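Ethylbenzene dehydrogenase beta-subunit (Aromatoleum aromaticum, PDB 2IVF) carries three 4Fe-4S clusters and one 3Fe-4S cluster and probably serves as a ferredoxin-like electron-transfer subunit. Local coordinates at residues R17-C31 with N227-D241. Residues are numbered along the deposited sequence; the frame is centred on the assembly and turned at random.
Sequences RQLVTVIDLNKCLGC and NRQCPGRVRAFGYLD. With SF4 (iron/sulfur cluster), chain T.
R17 and D241 form a salt bridge where segment 17-31 begins and segment 227-241 ends. R17 NE points almost straight at D241 OD2, at 2.8 Å and 177°, and meets it on the syn side. A water joins D241 OD2 to the backbone N of Q18. Strands 19-24 and 235-239 pair antiparallel, with V20-G238 and V22-A236 as hydrogen-bonded pairs. N227 ND2, from the end of helix 225-228, donates to T21 OG1 (2.9 Å), which lies in the plane of the amide. N227 OD1 accepts from R235 NH1. This helps hold the R235 guanidinium, which has I23 CD1 over its face and cluster S4 at its edge. R235 NE lies 3.3 Å from S4, and the positive charge would probably stabilise the reduced cluster.

K27 NZ donates to R233 O (2.8 Å) from above the carbonyl plane; E270 of the alpha-subunit forms salt bridges with both K27 and R233. R233 NH2 also donates to S334 O. C28, C31 and C230 bind three irons of this 4Fe-4S cluster. C28 and C31, with two residues between them, come from one segment, and C230, followed by P231, from the distant other. This is the ferredoxin-type pattern of a cluster site built from two distant parts of the chain.

The R17 chain bends at chi3 (73°), and its guanidinium lies flat on one face of the Y239 ring, planes 18° apart, as a cation-pi stack. L19 CD2 covers the opposite face of Y239 in a CH-pi contact, 3.6 Å from the ring centroid. V234 CG2 packs tightly on K27 CB (3.4 Å).

Strand 19-24 lies between 235-239 and the parallel strand 270-273. V20 and V22 face helix 246-253, while R235 reaches A148 of strand 141-149.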
ATOM      1  N   ARG B  17       2.915 -37.514  -6.087  1.00 33.56           N
ATOM      2  CA  ARG B  17       2.243 -36.631  -5.172  1.00 32.58           C
ATOM      3  C   ARG B  17       2.041 -35.296  -5.862  1.00 29.88           C
ATOM      4  O   ARG B  17       2.622 -35.010  -6.911  1.00 29.84           O
ATOM      5  CB  ARG B  17       3.082 -36.429  -3.908  1.00 32.81           C
ATOM      6  CG  ARG B  17       3.541 -37.724  -3.273  1.00 33.73           C
ATOM      7  CD  ARG B  17       4.336 -37.442  -2.005  1.00 34.17           C
ATOM      8  NE  ARG B  17       3.482 -36.991  -0.919  1.00 35.07           N
ATOM      9  CZ  ARG B  17       3.924 -36.691   0.299  1.00 37.77           C
ATOM     10  NH1 ARG B  17       5.213 -36.773   0.584  1.00 39.65           N
ATOM     11  NH2 ARG B  17       3.079 -36.283   1.240  1.00 38.13           N
ATOM     12  N   GLN B  18       1.229 -34.470  -5.248  1.00 26.26           N
ATOM     13  CA  GLN B  18       0.853 -33.208  -5.825  1.00 24.87           C
ATOM     14  C   GLN B  18       0.900 -32.136  -4.757  1.00 24.48           C
ATOM     15  O   GLN B  18       0.145 -32.207  -3.777  1.00 22.90           O
ATOM     16  CB  GLN B  18      -0.566 -33.290  -6.351  1.00 24.44           C
ATOM     17  CG  GLN B  18      -1.065 -32.021  -6.997  1.00 25.28           C
ATOM     18  CD  GLN B  18      -0.299 -31.636  -8.253  1.00 23.63           C
ATOM     19  OE1 GLN B  18      -0.219 -32.414  -9.207  1.00 23.48           O
ATOM     20  NE2 GLN B  18       0.255 -30.419  -8.272  1.00 22.36           N
ATOM     21  N   LEU B  19       1.770 -31.164  -4.975  1.00 24.21           N
ATOM     22  CA  LEU B  19       1.773 -29.952  -4.193  1.00 24.00           C
ATOM     23  C   LEU B  19       0.572 -29.120  -4.550  1.00 23.62           C
ATOM     24  O   LEU B  19       0.246 -28.960  -5.709  1.00 23.09           O
ATOM     25  CB  LEU B  19       3.070 -29.169  -4.412  1.00 24.74           C
ATOM     26  CG  LEU B  19       4.344 -29.768  -3.778  1.00 25.10           C
ATOM     27  CD1 LEU B  19       5.658 -29.031  -4.171  1.00 24.75           C
ATOM     28  CD2 LEU B  19       4.199 -29.783  -2.275  1.00 24.87           C
ATOM     29  N   VAL B  20      -0.085 -28.606  -3.527  1.00 23.73           N
ATOM     30  CA  VAL B  20      -1.251 -27.763  -3.693  1.00 23.91           C
ATOM     31  C   VAL B  20      -1.186 -26.556  -2.793  1.00 24.16           C
ATOM     32  O   VAL B  20      -0.486 -26.544  -1.758  1.00 23.71           O
ATOM     33  CB  VAL B  20      -2.567 -28.507  -3.436  1.00 23.84           C
ATOM     34  CG1 VAL B  20      -2.615 -29.877  -4.210  1.00 23.38           C
ATOM     35  CG2 VAL B  20      -2.799 -28.673  -2.005  1.00 25.12           C
ATOM     36  N   THR B  21      -1.886 -25.508  -3.245  1.00 22.67           N
ATOM     37  CA  THR B  21      -2.063 -24.321  -2.477  1.00 22.52           C
ATOM     38  C   THR B  21      -3.560 -24.123  -2.281  1.00 22.19           C
ATOM     39  O   THR B  21      -4.376 -24.386  -3.172  1.00 23.22           O
ATOM     40  CB  THR B  21      -1.481 -23.080  -3.197  1.00 21.37           C
ATOM     41  OG1 THR B  21      -0.029 -23.142  -3.232  1.00 21.90           O
ATOM     42  CG2 THR B  21      -1.913 -21.802  -2.461  1.00 22.84           C
ATOM     43  N   VAL B  22      -3.921 -23.695  -1.104  1.00 21.36           N
ATOM     44  CA  VAL B  22      -5.271 -23.234  -0.830  1.00 22.29           C
ATOM     45  C   VAL B  22      -5.187 -21.719  -0.616  1.00 22.01           C
ATOM     46  O   VAL B  22      -4.296 -21.219   0.087  1.00 22.53           O
ATOM     47  CB  VAL B  22      -5.861 -23.886   0.422  1.00 21.09           C
ATOM     48  CG1 VAL B  22      -7.115 -23.136   0.914  1.00 21.88           C
ATOM     49  CG2 VAL B  22      -6.152 -25.377   0.127  1.00 21.43           C
ATOM     50  N   ILE B  23      -6.117 -20.984  -1.209  1.00 22.88           N
ATOM     51  CA  ILE B  23      -6.157 -19.511  -1.060  1.00 22.78           C
ATOM     52  C   ILE B  23      -7.511 -19.136  -0.519  1.00 22.84           C
ATOM     53  O   ILE B  23      -8.522 -19.474  -1.116  1.00 21.75           O
ATOM     54  CB  ILE B  23      -5.969 -18.821  -2.428  1.00 23.66           C
ATOM     55  CG1 ILE B  23      -4.622 -19.281  -3.026  1.00 23.55           C
ATOM     56  CG2 ILE B  23      -6.180 -17.278  -2.330  1.00 24.85           C
ATOM     57  CD1 ILE B  23      -4.243 -18.687  -4.405  1.00 23.32           C
ATOM     58  N   ASP B  24      -7.544 -18.477   0.630  1.00 23.63           N
ATOM     59  CA  ASP B  24      -8.809 -18.179   1.315  1.00 22.67           C
ATOM     60  C   ASP B  24      -9.232 -16.803   0.889  1.00 24.26           C
ATOM     61  O   ASP B  24      -8.701 -15.818   1.369  1.00 23.61           O
ATOM     62  CB  ASP B  24      -8.648 -18.233   2.841  1.00 24.21           C
ATOM     63  CG  ASP B  24      -9.969 -18.075   3.562  1.00 23.32           C
ATOM     64  OD1 ASP B  24     -10.960 -17.591   2.919  1.00 23.16           O
ATOM     65  OD2 ASP B  24     -10.022 -18.402   4.768  1.00 25.18           O
ATOM     66  N   LEU B  25     -10.264 -16.720   0.056  1.00 23.67           N
ATOM     67  CA  LEU B  25     -10.657 -15.433  -0.494  1.00 23.23           C
ATOM     68  C   LEU B  25     -11.296 -14.555   0.533  1.00 23.80           C
ATOM     69  O   LEU B  25     -11.383 -13.344   0.316  1.00 24.21           O
ATOM     70  CB  LEU B  25     -11.580 -15.613  -1.682  1.00 23.69           C
ATOM     71  CG  LEU B  25     -10.931 -16.398  -2.830  1.00 24.89           C
ATOM     72  CD1 LEU B  25     -11.883 -16.650  -3.938  1.00 25.85           C
ATOM     73  CD2 LEU B  25      -9.677 -15.626  -3.374  1.00 25.13           C
ATOM     74  N   ASN B  26     -11.766 -15.131   1.637  1.00 22.24           N
ATOM     75  CA  ASN B  26     -12.246 -14.285   2.734  1.00 22.75           C
ATOM     76  C   ASN B  26     -11.180 -13.438   3.372  1.00 22.27           C
ATOM     77  O   ASN B  26     -11.476 -12.380   3.958  1.00 22.66           O
ATOM     78  CB  ASN B  26     -12.916 -15.163   3.778  1.00 21.42           C
ATOM     79  CG  ASN B  26     -14.093 -15.804   3.238  1.00 24.09           C
ATOM     80  OD1 ASN B  26     -15.123 -15.122   3.020  1.00 24.43           O
ATOM     81  ND2 ASN B  26     -13.975 -17.102   2.895  1.00 22.26           N
ATOM     82  N   LYS B  27      -9.949 -13.910   3.318  1.00 21.61           N
ATOM     83  CA  LYS B  27      -8.845 -13.270   4.022  1.00 23.17           C
ATOM     84  C   LYS B  27      -8.031 -12.345   3.143  1.00 23.22           C
ATOM     85  O   LYS B  27      -7.221 -11.588   3.666  1.00 24.10           O
ATOM     86  CB  LYS B  27      -7.930 -14.326   4.680  1.00 21.83           C
ATOM     87  CG  LYS B  27      -8.664 -15.163   5.765  1.00 22.58           C
ATOM     88  CD  LYS B  27      -7.740 -16.194   6.443  1.00 23.05           C
ATOM     89  CE  LYS B  27      -6.963 -15.570   7.604  1.00 22.43           C
ATOM     90  NZ  LYS B  27      -5.974 -16.503   8.236  1.00 22.26           N
ATOM     91  N   CYS B  28      -8.199 -12.438   1.815  1.00 23.00           N
ATOM     92  CA  CYS B  28      -7.353 -11.723   0.911  1.00 22.84           C
ATOM     93  C   CYS B  28      -7.714 -10.266   0.894  1.00 23.36           C
ATOM     94  O   CYS B  28      -8.863  -9.918   0.775  1.00 21.84           O
ATOM     95  CB  CYS B  28      -7.370 -12.287  -0.527  1.00 21.91           C
ATOM     96  SG  CYS B  28      -6.273 -11.372  -1.593  1.00 24.17           S
ATOM     97  N   LEU B  29      -6.702  -9.437   1.086  1.00 24.03           N
ATOM     98  CA  LEU B  29      -6.880  -7.997   1.124  1.00 23.01           C
ATOM     99  C   LEU B  29      -6.306  -7.258  -0.090  1.00 24.02           C
ATOM    100  O   LEU B  29      -6.222  -6.026  -0.107  1.00 24.70           O
ATOM    101  CB  LEU B  29      -6.318  -7.435   2.418  1.00 22.03           C
ATOM    102  CG  LEU B  29      -4.854  -7.751   2.676  1.00 23.35           C
ATOM    103  CD1 LEU B  29      -4.232  -6.594   3.280  1.00 20.49           C
ATOM    104  CD2 LEU B  29      -4.721  -8.993   3.614  1.00 22.21           C
ATOM    105  N   GLY B  30      -5.971  -8.004  -1.136  1.00 24.61           N
ATOM    106  CA  GLY B  30      -5.549  -7.392  -2.383  1.00 23.60           C
ATOM    107  C   GLY B  30      -4.268  -6.561  -2.277  1.00 23.72           C
ATOM    108  O   GLY B  30      -4.067  -5.663  -3.077  1.00 23.98           O
ATOM    109  N   CYS B  31      -3.396  -6.909  -1.340  1.00 23.64           N
ATOM    110  CA  CYS B  31      -2.179  -6.108  -1.062  1.00 24.09           C
ATOM    111  C   CYS B  31      -1.072  -6.363  -2.071  1.00 24.11           C
ATOM    112  O   CYS B  31      -0.104  -5.648  -2.057  1.00 24.82           O
ATOM    113  CB  CYS B  31      -1.654  -6.378   0.362  1.00 23.42           C
ATOM    114  SG  CYS B  31      -0.988  -8.087   0.568  1.00 24.92           S
ATOM    115  N   ASN B 227       3.116 -17.872  -1.101  1.00 23.63           N
ATOM    116  CA  ASN B 227       2.441 -18.399   0.053  1.00 23.63           C
ATOM    117  C   ASN B 227       3.048 -17.916   1.366  1.00 23.02           C
ATOM    118  O   ASN B 227       2.331 -17.538   2.265  1.00 22.65           O
ATOM    119  CB  ASN B 227       2.441 -19.914   0.003  1.00 23.06           C
ATOM    120  CG  ASN B 227       1.461 -20.468  -0.979  1.00 23.06           C
ATOM    121  OD1 ASN B 227       0.516 -19.772  -1.414  1.00 24.54           O
ATOM    122  ND2 ASN B 227       1.614 -21.763  -1.292  1.00 21.77           N
ATOM    123  N   ARG B 228       4.380 -17.968   1.478  1.00 23.74           N
ATOM    124  CA  ARG B 228       5.032 -17.669   2.713  1.00 22.38           C
ATOM    125  C   ARG B 228       4.888 -16.179   3.025  1.00 22.66           C
ATOM    126  O   ARG B 228       4.623 -15.841   4.153  1.00 22.72           O
ATOM    127  CB  ARG B 228       6.510 -18.029   2.700  1.00 21.67           C
ATOM    128  CG  ARG B 228       7.151 -17.897   4.083  1.00 21.54           C
ATOM    129  CD  ARG B 228       8.639 -18.314   4.073  1.00 21.30           C
ATOM    130  NE  ARG B 228       9.214 -18.060   5.404  1.00 21.60           N
ATOM    131  CZ  ARG B 228       9.544 -16.849   5.840  1.00 20.05           C
ATOM    132  NH1 ARG B 228       9.430 -15.797   5.039  1.00 21.30           N
ATOM    133  NH2 ARG B 228       9.969 -16.692   7.079  1.00 24.81           N
ATOM    134  N   GLN B 229       5.016 -15.332   2.014  1.00 23.21           N
ATOM    135  CA  GLN B 229       5.016 -13.876   2.228  1.00 21.86           C
ATOM    136  C   GLN B 229       3.672 -13.150   2.314  1.00 22.07           C
ATOM    137  O   GLN B 229       3.620 -11.921   2.424  1.00 22.13           O
ATOM    138  CB  GLN B 229       5.894 -13.203   1.180  1.00 22.39           C
ATOM    139  CG  GLN B 229       7.375 -13.643   1.297  1.00 22.39           C
ATOM    140  CD  GLN B 229       8.329 -12.839   0.459  1.00 22.01           C
ATOM    141  OE1 GLN B 229       8.981 -13.384  -0.413  1.00 23.01           O
ATOM    142  NE2 GLN B 229       8.376 -11.508   0.681  1.00 20.98           N
ATOM    143  N   CYS B 230       2.580 -13.895   2.316  1.00 22.75           N
ATOM    144  CA  CYS B 230       1.268 -13.344   2.313  1.00 22.25           C
ATOM    145  C   CYS B 230       0.967 -12.860   3.737  1.00 22.64           C
ATOM    146  O   CYS B 230       0.834 -13.691   4.663  1.00 21.67           O
ATOM    147  CB  CYS B 230       0.288 -14.400   1.959  1.00 22.34           C
ATOM    148  SG  CYS B 230      -1.429 -13.957   2.232  1.00 23.48           S
ATOM    149  N   PRO B 231       0.887 -11.555   3.897  1.00 21.65           N
ATOM    150  CA  PRO B 231       0.566 -11.031   5.204  1.00 22.64           C
ATOM    151  C   PRO B 231      -0.839 -11.286   5.675  1.00 20.63           C
ATOM    152  O   PRO B 231      -1.097 -11.176   6.870  1.00 22.79           O
ATOM    153  CB  PRO B 231       0.786  -9.546   5.071  1.00 22.66           C
ATOM    154  CG  PRO B 231       1.322  -9.299   3.733  1.00 24.94           C
ATOM    155  CD  PRO B 231       1.110 -10.486   2.918  1.00 23.19           C
ATOM    156  N   GLY B 232      -1.756 -11.535   4.755  1.00 22.04           N
ATOM    157  CA  GLY B 232      -3.129 -11.798   5.111  1.00 23.01           C
ATOM    158  C   GLY B 232      -3.348 -13.187   5.696  1.00 22.53           C
ATOM    159  O   GLY B 232      -4.426 -13.461   6.209  1.00 23.39           O
ATOM    160  N   ARG B 233      -2.328 -14.026   5.650  1.00 22.69           N
ATOM    161  CA  ARG B 233      -2.368 -15.393   6.181  1.00 23.36           C
ATOM    162  C   ARG B 233      -3.501 -16.183   5.499  1.00 23.84           C
ATOM    163  O   ARG B 233      -4.198 -16.981   6.115  1.00 23.98           O
ATOM    164  CB  ARG B 233      -2.486 -15.379   7.721  1.00 23.11           C
ATOM    165  CG  ARG B 233      -1.509 -14.360   8.394  1.00 23.03           C
ATOM    166  CD  ARG B 233      -1.741 -14.156   9.865  1.00 23.37           C
ATOM    167  NE  ARG B 233      -1.112 -15.127  10.773  1.00 23.57           N
ATOM    168  CZ  ARG B 233      -1.694 -16.245  11.251  1.00 25.14           C
ATOM    169  NH1 ARG B 233      -2.957 -16.569  10.970  1.00 19.90           N
ATOM    170  NH2 ARG B 233      -1.030 -16.997  12.090  1.00 21.37           N
ATOM    171  N   VAL B 234      -3.571 -15.967   4.193  1.00 23.27           N
ATOM    172  CA  VAL B 234      -4.602 -16.466   3.288  1.00 24.09           C
ATOM    173  C   VAL B 234      -4.259 -17.827   2.725  1.00 23.15           C
ATOM    174  O   VAL B 234      -5.128 -18.558   2.258  1.00 22.10           O
ATOM    175  CB  VAL B 234      -4.636 -15.420   2.148  1.00 27.04           C
ATOM    176  CG1 VAL B 234      -5.184 -15.904   0.867  1.00 24.97           C
ATOM    177  CG2 VAL B 234      -5.200 -14.130   2.702  1.00 25.52           C
ATOM    178  N   ARG B 235      -2.969 -18.131   2.725  1.00 23.25           N
ATOM    179  CA  ARG B 235      -2.411 -19.173   1.903  1.00 24.22           C
ATOM    180  C   ARG B 235      -2.035 -20.389   2.743  1.00 23.66           C
ATOM    181  O   ARG B 235      -1.423 -20.256   3.780  1.00 25.64           O
ATOM    182  CB  ARG B 235      -1.136 -18.667   1.269  1.00 24.92           C
ATOM    183  CG  ARG B 235      -1.224 -17.434   0.408  1.00 26.52           C
ATOM    184  CD  ARG B 235      -1.945 -17.710  -0.814  1.00 29.91           C
ATOM    185  NE  ARG B 235      -1.808 -16.610  -1.744  1.00 29.95           N
ATOM    186  CZ  ARG B 235      -1.067 -16.624  -2.860  1.00 26.64           C
ATOM    187  NH1 ARG B 235      -0.344 -17.666  -3.209  1.00 27.12           N
ATOM    188  NH2 ARG B 235      -1.067 -15.559  -3.640  1.00 26.61           N
ATOM    189  N   ALA B 236      -2.404 -21.571   2.302  1.00 23.35           N
ATOM    190  CA  ALA B 236      -1.852 -22.781   2.849  1.00 22.55           C
ATOM    191  C   ALA B 236      -1.246 -23.606   1.732  1.00 22.83           C
ATOM    192  O   ALA B 236      -1.622 -23.492   0.560  1.00 22.32           O
ATOM    193  CB  ALA B 236      -2.953 -23.597   3.616  1.00 21.65           C
ATOM    194  N   PHE B 237      -0.312 -24.464   2.113  1.00 22.37           N
ATOM    195  CA  PHE B 237       0.529 -25.110   1.147  1.00 22.69           C
ATOM    196  C   PHE B 237       0.874 -26.489   1.668  1.00 21.95           C
ATOM    197  O   PHE B 237       1.081 -26.682   2.867  1.00 20.25           O
ATOM    198  CB  PHE B 237       1.844 -24.334   0.984  1.00 22.55           C
ATOM    199  CG  PHE B 237       2.772 -24.928  -0.049  1.00 23.43           C
ATOM    200  CD1 PHE B 237       2.377 -25.038  -1.357  1.00 23.38           C
ATOM    201  CD2 PHE B 237       4.059 -25.366   0.293  1.00 24.55           C
ATOM    202  CE1 PHE B 237       3.249 -25.581  -2.322  1.00 24.13           C
ATOM    203  CE2 PHE B 237       4.927 -25.883  -0.662  1.00 23.64           C
ATOM    204  CZ  PHE B 237       4.529 -26.003  -1.950  1.00 25.72           C
ATOM    205  N   GLY B 238       0.971 -27.441   0.757  1.00 22.47           N
ATOM    206  CA  GLY B 238       1.453 -28.746   1.137  1.00 22.81           C
ATOM    207  C   GLY B 238       1.090 -29.799   0.132  1.00 23.21           C
ATOM    208  O   GLY B 238       0.583 -29.475  -0.919  1.00 22.60           O
ATOM    209  N   TYR B 239       1.312 -31.057   0.504  1.00 24.52           N
ATOM    210  CA  TYR B 239       0.946 -32.203  -0.332  1.00 25.79           C
ATOM    211  C   TYR B 239      -0.508 -32.575  -0.092  1.00 25.75           C
ATOM    212  O   TYR B 239      -0.942 -32.761   1.047  1.00 24.90           O
ATOM    213  CB  TYR B 239       1.801 -33.393  -0.025  1.00 26.21           C
ATOM    214  CG  TYR B 239       3.241 -33.211  -0.424  1.00 28.73           C
ATOM    215  CD1 TYR B 239       3.645 -33.306  -1.770  1.00 29.50           C
ATOM    216  CD2 TYR B 239       4.199 -32.948   0.522  1.00 28.66           C
ATOM    217  CE1 TYR B 239       4.981 -33.160  -2.123  1.00 29.16           C
ATOM    218  CE2 TYR B 239       5.532 -32.823   0.175  1.00 29.12           C
ATOM    219  CZ  TYR B 239       5.915 -32.934  -1.127  1.00 27.88           C
ATOM    220  OH  TYR B 239       7.246 -32.770  -1.415  1.00 31.96           O
ATOM    221  N   LEU B 240      -1.243 -32.745  -1.178  1.00 26.80           N
ATOM    222  CA  LEU B 240      -2.658 -33.038  -1.083  1.00 27.58           C
ATOM    223  C   LEU B 240      -2.943 -34.367  -0.319  1.00 28.64           C
ATOM    224  O   LEU B 240      -4.002 -34.501   0.324  1.00 30.48           O
ATOM    225  CB  LEU B 240      -3.269 -33.064  -2.489  1.00 27.73           C
ATOM    226  CG  LEU B 240      -4.771 -33.249  -2.621  1.00 26.96           C
ATOM    227  CD1 LEU B 240      -5.517 -32.096  -2.062  1.00 26.00           C
ATOM    228  CD2 LEU B 240      -5.129 -33.432  -4.057  1.00 27.95           C
ATOM    229  N   ASP B 241      -2.006 -35.313  -0.376  1.00 28.59           N
ATOM    230  CA  ASP B 241      -2.137 -36.617   0.285  1.00 28.56           C
ATOM    231  C   ASP B 241      -1.755 -36.605   1.750  1.00 28.34           C
ATOM    232  O   ASP B 241      -1.978 -37.586   2.455  1.00 29.00           O
ATOM    233  CB  ASP B 241      -1.252 -37.665  -0.408  1.00 29.83           C
ATOM    234  CG  ASP B 241       0.211 -37.304  -0.349  1.00 31.55           C
ATOM    235  OD1 ASP B 241       0.863 -37.531   0.688  1.00 38.26           O
ATOM    236  OD2 ASP B 241       0.725 -36.769  -1.339  1.00 37.94           O
TER
HETATM  237 FE1  SF4 T1358      -4.100 -11.623  -0.962  1.00 24.06          FE
HETATM  238 FE2  SF4 T1358      -1.592 -11.925  -2.027  1.00 25.50          FE
HETATM  239 FE3  SF4 T1358      -2.118 -12.550   0.536  1.00 24.60          FE
HETATM  240 FE4  SF4 T1358      -2.047  -9.929  -0.120  1.00 24.60          FE
HETATM  241  S1  SF4 T1358      -0.315 -11.368  -0.220  1.00 24.68           S
HETATM  242  S2  SF4 T1358      -3.599 -10.990   1.191  1.00 24.44           S
HETATM  243  S3  SF4 T1358      -2.946 -10.082  -2.215  1.00 24.86           S
HETATM  244  S4  SF4 T1358      -3.004 -13.574  -1.343  1.00 25.58           S
HETATM  245  O   HOH W   1      -0.520 -35.766  -3.198  1.00 26.35           O
HETATM  246  O   HOH W   2      -6.634 -11.747   6.276  1.00 10.64           O